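Local coordinates for beta-d-glucoside glucohydrolase (Hypocrea jecorina, PDB 3ZZ1), which acts as a family 3 beta-glucosidase, probably hydrolysing terminal non-reducing beta-D-glucosyl residues with release of beta-D-glucose in cellulose degradation, at residues Gly71-Phe75 with Val387-Tyr391; Phe75-Ala81 with Arg93-Ile97; Glu99-Gly105 with Arg313-His319; Lys320-Arg324 with Pro506-Ser510. All coordinates share one frame; numbering follows the deposited sequence. Where two conformers were deposited one is given.

Contact 1: residues Gly71-Phe75 with Val387-Tyr391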
loop_
_atom_site.group_PDB
_atom_site.type_symbol
_atom_site.label_atom_id
_atom_site.label_comp_id
_atom_site.label_asym_id
_atom_site.label_seq_id
_atom_site.Cartn_x
_atom_site.Cartn_y
_atom_site.Cartn_z
ATOM N N GLY A 71 -19.332 -1.541 -13.179
ATOM C CA GLY A 71 -19.061 -0.318 -13.925
ATOM C C GLY A 71 -17.979 0.556 -13.320
ATOM O O GLY A 71 -17.998 1.777 -13.477
ATOM N N SER A 72 -17.028 -0.071 -12.636
ATOM C CA SER A 72 -15.969 0.662 -11.949
ATOM C C SER A 72 -14.591 0.374 -12.532
ATOM O O SER A 72 -14.388 -0.626 -13.230
ATOM C CB SER A 72 -15.977 0.334 -10.459
ATOM O OG SER A 72 -15.785 -1.058 -10.262
ATOM N N THR A 73 -13.658 1.275 -12.239
ATOM C CA THR A 73 -12.267 1.121 -12.622
ATOM C C THR A 73 -11.559 0.185 -11.644
ATOM O O THR A 73 -11.801 0.231 -10.438
ATOM C CB THR A 73 -11.553 2.499 -12.664
ATOM O OG1 THR A 73 -12.194 3.346 -13.630
ATOM C CG2 THR A 73 -10.073 2.364 -13.011
ATOM N N ALA A 74 -10.707 -0.678 -12.187
ATOM C CA ALA A 74 -9.764 -1.451 -11.398
ATOM C C ALA A 74 -8.448 -0.680 -11.340
ATOM O O ALA A 74 -7.644 -0.726 -12.276
ATOM C CB ALA A 74 -9.554 -2.823 -12.014
ATOM N N PHE A 75 -8.238 0.048 -10.246
ATOM C CA PHE A 75 -7.007 0.809 -10.084
ATOM C C PHE A 75 -5.848 -0.125 -9.766
ATOM O O PHE A 75 -6.057 -1.278 -9.377
ATOM C CB PHE A 75 -7.168 1.893 -9.012
ATOM C CG PHE A 75 -8.135 2.985 -9.397
ATOM C CD1 PHE A 75 -9.495 2.860 -9.115
ATOM C CD2 PHE A 75 -7.684 4.132 -10.046
ATOM C CE1 PHE A 75 -10.394 3.860 -9.467
ATOM C CE2 PHE A 75 -8.573 5.145 -10.403
ATOM C CZ PHE A 75 -9.933 5.008 -10.118
ATOM N N VAL A 387 -10.727 -6.551 -7.384
ATOM C CA VAL A 387 -11.996 -6.128 -8.000
ATOM C C VAL A 387 -12.160 -6.706 -9.414
ATOM O O VAL A 387 -11.227 -7.291 -9.964
ATOM C CB VAL A 387 -12.139 -4.574 -8.084
ATOM C CG1 VAL A 387 -12.138 -3.925 -6.699
ATOM C CG2 VAL A 387 -11.053 -3.974 -8.965
ATOM N N ASN A 388 -13.348 -6.524 -9.990
ATOM C CA ASN A 388 -13.620 -6.882 -11.378
ATOM C C ASN A 388 -12.946 -5.921 -12.357
ATOM O O ASN A 388 -12.912 -4.707 -12.124
ATOM C CB ASN A 388 -15.126 -6.846 -11.649
ATOM C CG ASN A 388 -15.892 -7.922 -10.905
ATOM O OD1 ASN A 388 -16.890 -7.632 -10.243
ATOM N ND2 ASN A 388 -15.449 -9.170 -11.027
ATOM N N TYR A 389 -12.421 -6.474 -13.450
ATOM C CA TYR A 389 -11.885 -5.675 -14.544
ATOM C C TYR A 389 -12.996 -5.256 -15.499
ATOM O O TYR A 389 -13.760 -6.098 -15.969
ATOM C CB TYR A 389 -10.827 -6.460 -15.324
ATOM C CG TYR A 389 -9.553 -6.716 -14.558
ATOM C CD1 TYR A 389 -8.749 -5.657 -14.124
ATOM C CD2 TYR A 389 -9.139 -8.016 -14.283
ATOM C CE1 TYR A 389 -7.576 -5.889 -13.414
ATOM C CE2 TYR A 389 -7.966 -8.259 -13.587
ATOM C CZ TYR A 389 -7.190 -7.194 -13.153
ATOM O OH TYR A 389 -6.028 -7.444 -12.466
ATOM N N PRO A 390 -13.095 -3.952 -15.794
ATOM C CA PRO A 390 -14.049 -3.523 -16.817
ATOM C C PRO A 390 -13.526 -3.885 -18.211
ATOM O O PRO A 390 -14.301 -4.042 -19.153
ATOM C CB PRO A 390 -14.104 -2.008 -16.626
ATOM C CG PRO A 390 -12.782 -1.649 -16.025
ATOM C CD PRO A 390 -12.402 -2.815 -15.159
ATOM N N TYR A 391 -12.207 -4.001 -18.310
ATOM C CA TYR A 391 -11.500 -4.468 -19.501
ATOM C C TYR A 391 -10.095 -4.823 -19.026
ATOM O O TYR A 391 -9.748 -4.570 -17.864
ATOM C CB TYR A 391 -11.451 -3.376 -20.583
ATOM C CG TYR A 391 -10.667 -2.147 -20.175
ATOM C CD1 TYR A 391 -11.283 -1.105 -19.481
ATOM C CD2 TYR A 391 -9.308 -2.031 -20.475
ATOM C CE1 TYR A 391 -10.567 0.025 -19.095
ATOM C CE2 TYR A 391 -8.584 -0.916 -20.096
ATOM C CZ TYR A 391 -9.219 0.110 -19.406
ATOM O OH TYR A 391 -8.504 1.220 -19.022
HETATM O O HOH W 1 -13.886 -2.891 -10.556
#

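Contact 2: residues Phe75-Ala81 with Arg93-Ile97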
loop_
_atom_site.group_PDB
_atom_site.type_symbol
_atom_site.label_atom_id
_atom_site.label_comp_id
_atom_site.label_asym_id
_atom_site.label_seq_id
_atom_site.Cartn_x
_atom_site.Cartn_y
_atom_site.Cartn_z
ATOM N N PHE A 75 -8.238 0.048 -10.246
ATOM C CA PHE A 75 -7.007 0.809 -10.084
ATOM C C PHE A 75 -5.848 -0.125 -9.766
ATOM O O PHE A 75 -6.057 -1.278 -9.377
ATOM C CB PHE A 75 -7.168 1.893 -9.012
ATOM C CG PHE A 75 -8.135 2.985 -9.397
ATOM C CD1 PHE A 75 -9.495 2.860 -9.115
ATOM C CD2 PHE A 75 -7.684 4.132 -10.046
ATOM C CE1 PHE A 75 -10.394 3.860 -9.467
ATOM C CE2 PHE A 75 -8.573 5.145 -10.403
ATOM C CZ PHE A 75 -9.933 5.008 -10.118
ATOM N N THR A 76 -4.628 0.359 -9.971
ATOM C CA THR A 76 -3.446 -0.409 -9.616
ATOM C C THR A 76 -3.453 -0.629 -8.109
ATOM O O THR A 76 -3.965 0.218 -7.371
ATOM C CB THR A 76 -2.145 0.323 -10.007
ATOM O OG1 THR A 76 -2.041 1.550 -9.271
ATOM C CG2 THR A 76 -2.113 0.617 -11.507
ATOM N N PRO A 77 -2.908 -1.772 -7.648
ATOM C CA PRO A 77 -2.638 -1.955 -6.224
ATOM C C PRO A 77 -1.783 -0.822 -5.662
ATOM O O PRO A 77 -1.031 -0.179 -6.405
ATOM C CB PRO A 77 -1.839 -3.253 -6.200
ATOM C CG PRO A 77 -2.401 -4.033 -7.333
ATOM C CD PRO A 77 -2.717 -3.028 -8.402
ATOM N N GLY A 78 -1.900 -0.592 -4.360
ATOM C CA GLY A 78 -1.093 0.413 -3.671
ATOM C C GLY A 78 0.407 0.286 -3.901
ATOM O O GLY A 78 1.112 1.296 -3.970
ATOM N N VAL A 79 0.899 -0.948 -4.025
ATOM C CA VAL A 79 2.341 -1.179 -4.206
ATOM C C VAL A 79 2.857 -0.543 -5.509
ATOM O O VAL A 79 3.962 0.018 -5.545
ATOM C CB VAL A 79 2.733 -2.688 -4.078
ATOM C CG1 VAL A 79 2.281 -3.505 -5.294
ATOM C CG2 VAL A 79 4.238 -2.845 -3.845
ATOM N N GLN A 80 2.036 -0.602 -6.559
ATOM C CA GLN A 80 2.380 0.009 -7.842
ATOM C C GLN A 80 2.403 1.535 -7.733
ATOM O O GLN A 80 3.295 2.187 -8.283
ATOM C CB GLN A 80 1.418 -0.446 -8.943
ATOM C CG GLN A 80 1.941 -0.219 -10.364
ATOM C CD GLN A 80 3.109 -1.131 -10.725
ATOM O OE1 GLN A 80 3.517 -1.983 -9.938
ATOM N NE2 GLN A 80 3.642 -0.959 -11.929
ATOM N N ALA A 81 1.427 2.090 -7.012
ATOM C CA ALA A 81 1.368 3.532 -6.758
ATOM C C ALA A 81 2.601 4.031 -5.995
ATOM O O ALA A 81 3.179 5.061 -6.342
ATOM C CB ALA A 81 0.080 3.896 -6.021
ATOM N N ARG A 93 -4.926 8.997 -7.627
ATOM C CA ARG A 93 -5.493 7.660 -7.445
ATOM C C ARG A 93 -6.568 7.676 -6.352
ATOM O O ARG A 93 -7.659 7.133 -6.535
ATOM C CB ARG A 93 -4.386 6.652 -7.115
ATOM C CG ARG A 93 -4.831 5.192 -7.024
ATOM C CD ARG A 93 -3.623 4.268 -6.808
ATOM N NE ARG A 93 -3.979 2.907 -6.379
ATOM C CZ ARG A 93 -4.298 2.561 -5.131
ATOM N NH1 ARG A 93 -4.339 3.475 -4.166
ATOM N NH2 ARG A 93 -4.598 1.301 -4.844
ATOM N N GLY A 94 -6.256 8.316 -5.230
ATOM C CA GLY A 94 -7.214 8.481 -4.134
ATOM C C GLY A 94 -8.450 9.264 -4.544
ATOM O O GLY A 94 -9.574 8.850 -4.253
ATOM N N GLN A 95 -8.241 10.391 -5.226
ATOM C CA GLN A 95 -9.338 11.228 -5.722
ATOM C C GLN A 95 -10.260 10.463 -6.670
ATOM O O GLN A 95 -11.489 10.532 -6.554
ATOM C CB GLN A 95 -8.794 12.483 -6.421
ATOM C CG GLN A 95 -9.890 13.418 -6.973
ATOM C CD GLN A 95 -9.348 14.497 -7.902
ATOM O OE1 GLN A 95 -9.801 14.637 -9.042
ATOM N NE2 GLN A 95 -8.371 15.258 -7.421
ATOM N N PHE A 96 -9.652 9.733 -7.596
ATOM C CA PHE A 96 -10.389 8.988 -8.608
ATOM C C PHE A 96 -11.177 7.840 -7.967
ATOM O O PHE A 96 -12.339 7.620 -8.311
ATOM C CB PHE A 96 -9.435 8.491 -9.702
ATOM C CG PHE A 96 -8.996 9.561 -10.682
ATOM C CD1 PHE A 96 -9.259 10.913 -10.453
ATOM C CD2 PHE A 96 -8.300 9.210 -11.833
ATOM C CE1 PHE A 96 -8.849 11.895 -11.363
ATOM C CE2 PHE A 96 -7.884 10.182 -12.754
ATOM C CZ PHE A 96 -8.164 11.526 -12.519
ATOM N N ILE A 97 -10.550 7.133 -7.026
ATOM C CA ILE A 97 -11.238 6.113 -6.219
ATOM C C ILE A 97 -12.410 6.739 -5.462
ATOM O O ILE A 97 -13.516 6.202 -5.470
ATOM C CB ILE A 97 -10.273 5.384 -5.232
ATOM C CG1 ILE A 97 -9.386 4.394 -5.995
ATOM C CG2 ILE A 97 -11.049 4.647 -4.134
ATOM C CD1 ILE A 97 -8.187 3.888 -5.225
#

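Contact 3: residues Glu99-Gly105 with Arg313-His319. With NAG (2-acetamido-2-deoxy-beta-D-glucopyranose), chain B.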
loop_
_atom_site.group_PDB
_atom_site.type_symbol
_atom_site.label_atom_id
_atom_site.label_comp_id
_atom_site.label_asym_id
_atom_site.label_seq_id
_atom_site.Cartn_x
_atom_site.Cartn_y
_atom_site.Cartn_z
ATOM N N GLU A 99 -14.092 9.462 -6.210
ATOM C CA GLU A 99 -15.131 9.813 -7.188
ATOM C C GLU A 99 -16.036 8.633 -7.535
ATOM O O GLU A 99 -17.263 8.775 -7.568
ATOM C CB GLU A 99 -14.510 10.397 -8.460
ATOM C CG GLU A 99 -14.101 11.856 -8.318
ATOM C CD GLU A 99 -13.345 12.392 -9.523
ATOM O OE1 GLU A 99 -13.436 11.794 -10.616
ATOM O OE2 GLU A 99 -12.661 13.425 -9.377
ATOM N N GLU A 100 -15.423 7.475 -7.772
ATOM C CA GLU A 100 -16.159 6.263 -8.143
ATOM C C GLU A 100 -16.977 5.707 -6.984
ATOM O O GLU A 100 -18.098 5.241 -7.182
ATOM C CB GLU A 100 -15.210 5.197 -8.698
ATOM C CG GLU A 100 -14.442 5.681 -9.919
ATOM C CD GLU A 100 -14.009 4.576 -10.863
ATOM O OE1 GLU A 100 -14.222 3.390 -10.548
ATOM O OE2 GLU A 100 -13.451 4.908 -11.935
ATOM N N VAL A 101 -16.411 5.770 -5.780
ATOM C CA VAL A 101 -17.088 5.306 -4.569
ATOM C C VAL A 101 -18.359 6.117 -4.294
ATOM O O VAL A 101 -19.430 5.535 -4.087
ATOM C CB VAL A 101 -16.138 5.311 -3.343
ATOM C CG1 VAL A 101 -16.880 4.939 -2.076
ATOM C CG2 VAL A 101 -14.973 4.348 -3.572
ATOM N N LYS A 102 -18.241 7.448 -4.315
ATOM C CA LYS A 102 -19.389 8.333 -4.110
ATOM C C LYS A 102 -20.417 8.141 -5.219
ATOM O O LYS A 102 -21.620 8.032 -4.954
ATOM C CB LYS A 102 -18.937 9.796 -4.037
ATOM C CG LYS A 102 -20.044 10.787 -3.697
ATOM C CD LYS A 102 -19.464 12.096 -3.191
ATOM C CE LYS A 102 -20.541 13.156 -3.021
ATOM N NZ LYS A 102 -20.955 13.740 -4.326
ATOM N N ALA A 103 -19.932 8.090 -6.462
ATOM C CA ALA A 103 -20.803 7.916 -7.619
ATOM C C ALA A 103 -21.590 6.607 -7.549
ATOM O O ALA A 103 -22.668 6.493 -8.141
ATOM C CB ALA A 103 -20.005 8.007 -8.912
ATOM N N SER A 104 -21.054 5.634 -6.813
ATOM C CA SER A 104 -21.723 4.347 -6.607
ATOM C C SER A 104 -22.596 4.343 -5.344
ATOM O O SER A 104 -23.254 3.347 -5.038
ATOM C CB SER A 104 -20.693 3.210 -6.548
ATOM O OG SER A 104 -19.956 3.123 -7.758
ATOM N N GLY A 105 -22.591 5.458 -4.615
ATOM C CA GLY A 105 -23.450 5.627 -3.445
ATOM C C GLY A 105 -22.973 4.881 -2.220
ATOM O O GLY A 105 -23.777 4.471 -1.380
ATOM N N ARG A 313 -23.731 1.065 -11.905
ATOM C CA ARG A 313 -23.446 2.326 -12.587
ATOM C C ARG A 313 -22.047 2.346 -13.168
ATOM O O ARG A 313 -21.092 1.919 -12.509
ATOM C CB ARG A 313 -23.576 3.500 -11.619
ATOM C CG ARG A 313 -24.964 4.050 -11.470
ATOM C CD ARG A 313 -24.977 5.141 -10.421
ATOM N NE ARG A 313 -26.275 5.208 -9.754
ATOM C CZ ARG A 313 -26.445 5.512 -8.473
ATOM N NH1 ARG A 313 -25.397 5.780 -7.701
ATOM N NH2 ARG A 313 -27.668 5.541 -7.960
ATOM N N ASN A 314 -21.936 2.850 -14.397
ATOM C CA ASN A 314 -20.642 3.094 -15.024
ATOM C C ASN A 314 -20.088 4.417 -14.520
ATOM O O ASN A 314 -20.508 5.495 -14.958
ATOM C CB ASN A 314 -20.753 3.097 -16.552
ATOM C CG ASN A 314 -19.390 3.129 -17.248
ATOM O OD1 ASN A 314 -18.386 3.586 -16.686
ATOM N ND2 ASN A 314 -19.357 2.648 -18.487
ATOM N N VAL A 315 -19.143 4.317 -13.593
ATOM C CA VAL A 315 -18.579 5.482 -12.914
ATOM C C VAL A 315 -17.116 5.742 -13.308
ATOM O O VAL A 315 -16.417 6.520 -12.656
ATOM C CB VAL A 315 -18.706 5.331 -11.377
ATOM C CG1 VAL A 315 -20.179 5.204 -10.971
ATOM C CG2 VAL A 315 -17.899 4.116 -10.871
ATOM N N GLN A 316 -16.667 5.096 -14.384
ATOM C CA GLN A 316 -15.257 5.125 -14.786
ATOM C C GLN A 316 -14.773 6.492 -15.261
ATOM O O GLN A 316 -13.672 6.917 -14.901
ATOM C CB GLN A 316 -14.972 4.078 -15.871
ATOM C CG GLN A 316 -15.089 2.632 -15.405
ATOM C CD GLN A 316 -15.060 1.653 -16.559
ATOM O OE1 GLN A 316 -14.024 1.445 -17.192
ATOM N NE2 GLN A 316 -16.205 1.040 -16.837
ATOM N N GLY A 317 -15.590 7.175 -16.061
ATOM C CA GLY A 317 -15.155 8.394 -16.740
ATOM C C GLY A 317 -13.844 8.155 -17.478
ATOM O O GLY A 317 -13.700 7.157 -18.190
ATOM N N ASN A 318 -12.890 9.065 -17.298
ATOM C CA ASN A 318 -11.559 8.945 -17.885
ATOM C C ASN A 318 -10.499 8.579 -16.831
ATOM O O ASN A 318 -9.307 8.860 -17.015
ATOM C CB ASN A 318 -11.195 10.255 -18.593
ATOM C CG ASN A 318 -10.227 10.054 -19.746
ATOM O OD1 ASN A 318 -9.841 11.010 -20.414
ATOM N ND2 ASN A 318 -9.830 8.810 -19.983
ATOM N N HIS A 319 -10.938 7.969 -15.728
ATOM C CA HIS A 319 -10.036 7.590 -14.632
ATOM C C HIS A 319 -8.921 6.613 -15.039
ATOM O O HIS A 319 -7.918 6.498 -14.335
ATOM C CB HIS A 319 -10.811 7.008 -13.438
ATOM C CG HIS A 319 -11.713 7.991 -12.755
ATOM N ND1 HIS A 319 -12.881 7.612 -12.131
ATOM C CD2 HIS A 319 -11.630 9.334 -12.615
ATOM C CE1 HIS A 319 -13.470 8.678 -11.620
ATOM N NE2 HIS A 319 -12.732 9.736 -11.903
HETATM C C1 NAG B . -28.367 1.027 -11.230
HETATM C C2 NAG B . -29.861 1.165 -11.505
HETATM C C3 NAG B . -30.198 0.725 -12.934
HETATM C C4 NAG B . -29.253 1.367 -13.953
HETATM C C5 NAG B . -27.808 1.125 -13.542
HETATM C C6 NAG B . -26.807 1.747 -14.515
HETATM C C7 NAG B . -31.450 0.943 -9.649
HETATM C C8 NAG B . -32.083 -0.002 -8.674
HETATM N N2 NAG B . -30.579 0.401 -10.498
HETATM O O3 NAG B . -31.514 1.121 -13.240
HETATM O O4 NAG B . -29.470 0.839 -15.240
HETATM O O5 NAG B . -27.630 1.670 -12.252
HETATM O O6 NAG B . -26.791 3.154 -14.385
HETATM O O7 NAG B . -31.749 2.138 -9.633
HETATM O O HOH W 2 -20.235 1.257 -9.763
#

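Contact 4: residues Lys320-Arg324 with Pro506-Ser510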
loop_
_atom_site.group_PDB
_atom_site.type_symbol
_atom_site.label_atom_id
_atom_site.label_comp_id
_atom_site.label_asym_id
_atom_site.label_seq_id
_atom_site.Cartn_x
_atom_site.Cartn_y
_atom_site.Cartn_z
ATOM N N LYS A 320 -9.100 5.911 -16.159
ATOM C CA LYS A 320 -8.061 5.011 -16.685
ATOM C C LYS A 320 -6.702 5.696 -16.897
ATOM O O LYS A 320 -5.669 5.029 -16.911
ATOM C CB LYS A 320 -8.517 4.307 -17.975
ATOM C CG LYS A 320 -8.683 5.211 -19.200
ATOM C CD LYS A 320 -8.752 4.415 -20.510
ATOM C CE LYS A 320 -10.034 3.585 -20.649
ATOM N NZ LYS A 320 -11.277 4.406 -20.563
ATOM N N THR A 321 -6.713 7.019 -17.055
ATOM C CA THR A 321 -5.479 7.794 -17.210
ATOM C C THR A 321 -4.577 7.620 -15.992
ATOM O O THR A 321 -3.357 7.581 -16.125
ATOM C CB THR A 321 -5.753 9.297 -17.410
ATOM O OG1 THR A 321 -6.492 9.801 -16.292
ATOM C CG2 THR A 321 -6.526 9.551 -18.710
ATOM N N ASN A 322 -5.181 7.511 -14.809
ATOM C CA ASN A 322 -4.421 7.283 -13.592
ATOM C C ASN A 322 -3.819 5.886 -13.573
ATOM O O ASN A 322 -2.651 5.722 -13.223
ATOM C CB ASN A 322 -5.279 7.502 -12.341
ATOM C CG ASN A 322 -4.515 7.218 -11.051
ATOM O OD1 ASN A 322 -4.636 6.138 -10.475
ATOM N ND2 ASN A 322 -3.714 8.183 -10.602
ATOM N N VAL A 323 -4.624 4.888 -13.951
ATOM C CA VAL A 323 -4.173 3.496 -13.970
ATOM C C VAL A 323 -3.041 3.335 -14.988
ATOM O O VAL A 323 -1.997 2.758 -14.677
ATOM C CB VAL A 323 -5.332 2.509 -14.264
ATOM C CG1 VAL A 323 -4.847 1.066 -14.171
ATOM C CG2 VAL A 323 -6.477 2.732 -13.292
ATOM N N ARG A 324 -3.257 3.875 -16.189
ATOM C CA ARG A 324 -2.239 3.935 -17.238
ATOM C C ARG A 324 -0.954 4.570 -16.721
ATOM O O ARG A 324 0.119 3.986 -16.849
ATOM C CB ARG A 324 -2.772 4.715 -18.453
ATOM C CG ARG A 324 -1.766 4.945 -19.599
ATOM C CD ARG A 324 -1.505 3.661 -20.373
ATOM N NE ARG A 324 -0.671 3.861 -21.558
ATOM C CZ ARG A 324 -1.131 4.183 -22.768
ATOM N NH1 ARG A 324 -2.433 4.360 -22.975
ATOM N NH2 ARG A 324 -0.285 4.325 -23.781
ATOM N N PRO A 506 -0.014 -3.974 -12.657
ATOM C CA PRO A 506 -0.508 -2.861 -13.470
ATOM C C PRO A 506 -2.028 -2.745 -13.606
ATOM O O PRO A 506 -2.520 -1.761 -14.169
ATOM C CB PRO A 506 0.105 -3.156 -14.838
ATOM C CG PRO A 506 0.175 -4.638 -14.887
ATOM C CD PRO A 506 0.464 -5.093 -13.491
ATOM N N SER A 507 -2.757 -3.738 -13.110
ATOM C CA SER A 507 -4.207 -3.816 -13.316
ATOM C C SER A 507 -4.574 -3.786 -14.815
ATOM O O SER A 507 -3.827 -4.311 -15.653
ATOM C CB SER A 507 -4.932 -2.722 -12.530
ATOM O OG SER A 507 -6.329 -2.914 -12.584
ATOM N N GLN A 508 -5.700 -3.152 -15.140
ATOM C CA GLN A 508 -6.305 -3.195 -16.481
ATOM C C GLN A 508 -5.461 -2.607 -17.618
ATOM O O GLN A 508 -5.705 -2.908 -18.788
ATOM C CB GLN A 508 -7.684 -2.522 -16.455
ATOM C CG GLN A 508 -7.641 -1.027 -16.157
ATOM C CD GLN A 508 -8.969 -0.474 -15.675
ATOM O OE1 GLN A 508 -9.637 -1.071 -14.826
ATOM N NE2 GLN A 508 -9.345 0.685 -16.195
ATOM N N GLU A 509 -4.483 -1.770 -17.277
ATOM C CA GLU A 509 -3.666 -1.088 -18.289
ATOM C C GLU A 509 -2.317 -1.766 -18.537
ATOM O O GLU A 509 -1.415 -1.169 -19.128
ATOM C CB GLU A 509 -3.473 0.392 -17.923
ATOM C CG GLU A 509 -4.694 1.268 -18.188
ATOM C CD GLU A 509 -5.019 1.434 -19.672
ATOM O OE1 GLU A 509 -4.089 1.545 -20.496
ATOM O OE2 GLU A 509 -6.216 1.462 -20.016
ATOM N N SER A 510 -2.194 -3.017 -18.098
ATOM C CA SER A 510 -0.952 -3.787 -18.230
ATOM C C SER A 510 -0.190 -3.560 -19.543
ATOM O O SER A 510 0.947 -3.071 -19.535
ATOM C CB SER A 510 -1.234 -5.283 -18.051
ATOM O OG SER A 510 -0.041 -6.034 -18.197
HETATM O O HOH W 3 -4.963 3.976 -21.609
#

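Contact 1: residues Gly71-Phe75 with Val387-Tyr391
The single methyl group of A74 points toward the loop V387-Y391 and is met there by three side chains. From V387 it is the CG2 branch that approaches, V387 CG2 lying 3.6 Å from A74 CB; chi1 of -62° sets CG1 beside the backbone N and leaves CG2 between N and the carbonyl carbon. The ring of Y389 arrives obliquely: its CB leads away from the other loop, yet CD1 lies 3.6 Å from A74 CB. P390 adds CD, 4.2 Å from A74 CB, and its ring carbons gather at the S72 carbonyl oxygen, P390 CG being 3.4 Å from S72 O. A small alanine suits a place hemmed in on so many sides. These are two irregular loops, one from the N-terminal, TIM-barrel-clan part of the family 3 enzyme and the other from its C-terminal part, so the packing is an interface between domains. Their polar link is a water, 2.7 Å from S72 OG and donating to the backbone oxygen of N388, with N388 O 2.6 Å from that water. A74 N and O bond to Q508 OE1 and S507 OG, while T73, whose CB points away from V387-Y391, bonds through OG1 to E100 OE2.

Contact 2: residues Phe75-Ala81 with Arg93-Ile97
R93 stretches from helix 87-103 to the carbonyl of T76, its chain extended from CG to NE. CB leaves the helix with CG anti to the backbone N (chi1 -175°), which sends CG past the ring of F75 at an oblique angle. CD then rests against the methyl of A81, R93 CD to A81 CB measuring 3.8 Å. At NE the polar part begins: NE and NH2 together grip T76 O side-on, in the guanidinium plane, with R93 NE to T76 O 2.9 Å and R93 NH2 to T76 O 2.8 Å. NH2 also makes a weak bond to P63 O. I97 CD1 lies over one face of the guanidinium and CA of G78, a residue without a side chain to interfere, over the opposite one, both toward the rim. Beside the arginine, F75 fills the apolar part of this N-terminal-domain packing: I97 CG1 makes a CH-pi contact over its face, 3.8 Å from the F75 ring centroid, and F96 CB touches F75 CE2 at 3.5 Å. T76 O is presented just before P77, the N-cap of helix 78-83. Because one neutral oxygen accepts two N-H groups, both bent to 144°, the buried guanidinium is held from turning, and its charge probably polarises the T76 carbonyl.

Contact 3: residues Glu99-Gly105 with Arg313-His319
H319 has CG anti to its carbonyl carbon (chi1 -66°), and E99 and E100 make the same choice with chains extended beyond CG, which brings two successive carboxylates of helix 87-103 to the edge of one imidazole. ND1 donates almost straight to the anti lone pair of E100 OE2, H319 ND1 to E100 OE2 being 2.8 Å. NE2 donates to E99 on the anti side, though 34° out of the carboxylate plane; the modelled H319 NE2 to E99 OE1 distance, 2.5 Å, is so short that its exact length is doubtful. If both bonds are real, the ring may well be doubly protonated, as two acidic neighbours would favour. E100 OE2 has T73 OG1 as a second donor. With an alanine here, E99 OE1 would probably lose this donor, E100 OE2 one of its two, and the carboxylates the ring that lies between them. Farther along, branched V315 suits the helix surface: CG1 packs tightly on A103 CB at 3.5 Å, and CG2 lies 3.6 Å from E100 CB. R313 NH1 donates to the helix-end carbonyl, 2.9 Å from A103 O, and also to S308 O, while R313 CG passes 3.6 Å from O6 of the NAG sugar. A water donates to both S104 OG and R313 O. Glycine suits the positive phi of G105 and G317. The arrangement is a helix C-terminus closed by a Schellman motif at G105, packed on a loop shaped by the Asx turn of N314 and the type II' turn from Q316 to H319.

Contact 4: residues Lys320-Arg324 with Pro506-Ser510
V323 and R324, on helix 320-329, lie against E509, the N-cap residue of helix 510-518 in the loop that follows strand 497-502 of the C-terminal alpha/beta domain. Van der Waals packing centres on V323, whose CG1 is anti to the backbone N (chi1 -176°), which turns it toward P506 O and the Q508 side chain. V323 CG1 is 4.0 Å from Q508 CG, whose side chain crosses it at about a right angle, and its methyl touches the backbone oxygen P506 O at 3.7 Å. A compact branched side chain fits this place. E509 CG packs here too, 4.0 Å from V323 CG1 and 3.6 Å from R324 N. The electrostatic part is looser. R324 NH1 and E509 OE1, 4.1 Å apart, are oppositely charged but beyond a salt bridge; their flat groups are nearly parallel, 9° between planes. R324 has its salt bridge with D516, whereas E509 bonds to Y391 OH through OE2 and N512 ND2 through OE1. An alanine in place of E509 would probably leave Y391 OH and N512 ND2 without this acceptor and lose the CG packing against V323. The third kind is a water bridge: one molecule, in the guanidinium plane, accepts from R324 NH1 at 2.9 Å and donates to E509 OE1 at 2.8 Å.

In the fold
Contact 2 lies deepest, about 9 Å between its centre and that of the chain; contacts 1 and 4 are also buried but farther out, and contact 3, at about 22 Å, is only partly buried and borders a glycan. F75 ends the first segment of contact 1 and begins that of contact 2, where it does the packing. Helix 87-103 serves contacts 2 and 3, and the second segment of contact 3 runs directly into helix 320-329 of contact 4. Direct hydrogen bonds hold contacts 2 and 3, whereas contacts 1 and 4 combine apolar packing with water bridges. F96 against H319 joins contacts 2 and 3, and a backbone bond between G71 and V315 joins contacts 1 and 3.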